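Local coordinates for protein mRNA-decapping enzyme subunit 1 (Saccharomyces cerevisiae, PDB 1Q67) that activates mRNA decapping as a subunit of the decapping complex, which removes the 7-methylguanine cap and so commits transcripts to decay, at residues K33-L38 against L69-Q74. Residues are numbered along the deposited sequence; the frame is centred on the assembly and turned at random.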
# COMPACT_ATOMS: atom_id res chain seq x y z
N LYS B 33 6.10 -21.78 12.41
CA LYS B 33 5.97 -22.95 11.55
C LYS B 33 6.62 -22.88 10.17
O LYS B 33 6.86 -23.92 9.57
CB LYS B 33 4.49 -23.30 11.35
CG LYS B 33 3.94 -24.37 12.29
CD LYS B 33 3.84 -23.89 13.72
CE LYS B 33 3.08 -24.90 14.58
NZ LYS B 33 1.66 -25.09 14.13
N ILE B 34 6.92 -21.69 9.66
CA ILE B 34 7.52 -21.63 8.33
C ILE B 34 8.65 -22.64 8.21
O ILE B 34 9.52 -22.73 9.07
CB ILE B 34 8.07 -20.21 7.97
CG1 ILE B 34 8.64 -20.24 6.55
CG2 ILE B 34 9.15 -19.79 8.96
CD1 ILE B 34 8.94 -18.85 5.95
N LYS B 35 8.62 -23.41 7.12
CA LYS B 35 9.62 -24.44 6.88
C LYS B 35 10.36 -24.18 5.58
O LYS B 35 11.53 -24.51 5.45
CB LYS B 35 8.95 -25.81 6.84
CG LYS B 35 9.87 -26.96 6.43
CD LYS B 35 9.12 -28.29 6.42
CE LYS B 35 10.00 -29.44 5.96
NZ LYS B 35 9.28 -30.75 6.07
N GLN B 36 9.66 -23.61 4.61
CA GLN B 36 10.26 -23.33 3.32
C GLN B 36 9.56 -22.15 2.63
O GLN B 36 8.34 -22.13 2.50
CB GLN B 36 10.20 -24.58 2.43
CG GLN B 36 10.86 -24.41 1.06
CD GLN B 36 10.70 -25.65 0.17
OE1 GLN B 36 9.71 -26.38 0.26
NE2 GLN B 36 11.67 -25.88 -0.71
N LEU B 37 10.35 -21.17 2.21
CA LEU B 37 9.81 -20.00 1.51
C LEU B 37 9.56 -20.45 0.08
O LEU B 37 10.43 -21.02 -0.56
CB LEU B 37 10.84 -18.86 1.54
CG LEU B 37 10.50 -17.56 0.79
CD1 LEU B 37 9.27 -16.91 1.42
CD2 LEU B 37 11.70 -16.60 0.85
N LEU B 38 8.37 -20.18 -0.45
CA LEU B 38 8.05 -20.61 -1.80
C LEU B 38 7.99 -19.48 -2.81
O LEU B 38 8.23 -19.68 -4.00
CB LEU B 38 6.69 -21.34 -1.82
CG LEU B 38 6.54 -22.55 -0.90
CD1 LEU B 38 5.13 -23.10 -1.02
CD2 LEU B 38 7.58 -23.63 -1.27
N LEU B 69 5.66 -22.64 2.88
CA LEU B 69 5.19 -23.93 3.35
C LEU B 69 5.36 -23.99 4.86
O LEU B 69 6.38 -23.55 5.40
CB LEU B 69 5.99 -25.05 2.68
CG LEU B 69 5.49 -26.48 2.95
CD1 LEU B 69 5.77 -27.36 1.74
CD2 LEU B 69 6.16 -27.02 4.19
N ARG B 70 4.35 -24.51 5.54
CA ARG B 70 4.40 -24.62 6.99
C ARG B 70 4.62 -26.06 7.42
O ARG B 70 4.24 -27.00 6.73
CB ARG B 70 3.10 -24.07 7.58
CG ARG B 70 2.80 -22.65 7.13
CD ARG B 70 1.51 -22.10 7.71
NE ARG B 70 1.64 -21.68 9.10
CZ ARG B 70 1.12 -22.33 10.14
NH1 ARG B 70 0.41 -23.44 9.95
NH2 ARG B 70 1.28 -21.84 11.36
N ASP B 71 5.27 -26.24 8.57
CA ASP B 71 5.53 -27.57 9.08
C ASP B 71 4.41 -27.94 10.04
O ASP B 71 4.40 -27.51 11.19
CB ASP B 71 6.87 -27.61 9.82
CG ASP B 71 7.31 -29.03 10.12
OD1 ASP B 71 6.47 -29.85 10.54
OD2 ASP B 71 8.52 -29.32 9.95
N VAL B 72 3.45 -28.73 9.56
CA VAL B 72 2.34 -29.16 10.40
C VAL B 72 2.37 -30.68 10.58
O VAL B 72 1.36 -31.30 10.92
CB VAL B 72 0.98 -28.74 9.79
CG1 VAL B 72 0.84 -27.23 9.84
CG2 VAL B 72 0.87 -29.24 8.35
N SER B 73 3.55 -31.26 10.35
CA SER B 73 3.75 -32.70 10.48
C SER B 73 3.59 -33.17 11.93
O SER B 73 3.88 -32.43 12.87
CB SER B 73 5.15 -33.07 9.98
OG SER B 73 5.38 -34.47 10.09
N GLN B 74 3.12 -34.40 12.09
CA GLN B 74 2.91 -34.99 13.41
C GLN B 74 4.11 -35.86 13.79
O GLN B 74 4.29 -36.20 14.96
CB GLN B 74 1.64 -35.85 13.41
CG GLN B 74 0.35 -35.08 13.19
CD GLN B 74 -0.08 -34.29 14.41
OE1 GLN B 74 -0.27 -34.85 15.49
NE2 GLN B 74 -0.25 -32.98 14.24
O HOH W 1 10.48 -31.19 9.00
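L69 pairs with the edge strand 34-41 through both its N-H and its carbonyl. Its N-H donates to Q36 O, 2.8 Å from L69 N to Q36 O. Its carbonyl takes two N-H groups: a short bond from K35 N in the carbonyl plane, 2.8 Å from K35 N to L69 O, and a weak one from Q36 N. Side chains close around the same residue. L38 brings CG to 3.9 Å from L69 N. The stem of K35 lies alongside L69 and points the same way; K35 CD is 3.9 Å from L69 CD2. K35 has CG anti to its backbone N (chi1 173°) and an extended chain beyond, which carries the stem past L69 to D71.

Two residues facing one make this a classic beta bulge. It shifts the antiparallel register by one between I34 and Q36, in the outermost strand pair of the four-stranded sheet, where 34-41 begins and 64-70 ends, in a beta sandwich of the PH clan. Beyond the bulge, D71 N donates to K33 O from above the carbonyl plane.

K33 and R70 lie on a different side of the pairing. K33 CB sits over one face of the R70 guanidinium, offset toward its rim, 3.5 Å from R70 NH2. D31 and D136 form salt bridges with R70, and their negative charge probably offsets the closeness of K33 NZ to R70 NH2, 4.3 Å. An alanine in place of R70 would remove the plate under K33 CB and would probably leave D31 and D136 without the salt bridges of its guanidinium.

The solvent side is looser. K35 NZ and D71 OD2 stay 4.2 Å apart, beyond a salt bridge, and one water links them. D228 is the direct ionic partner of K35. The other carboxylate oxygen, D71 OD1, accepts from S73 N in an Asx turn, where the chain has left the strand.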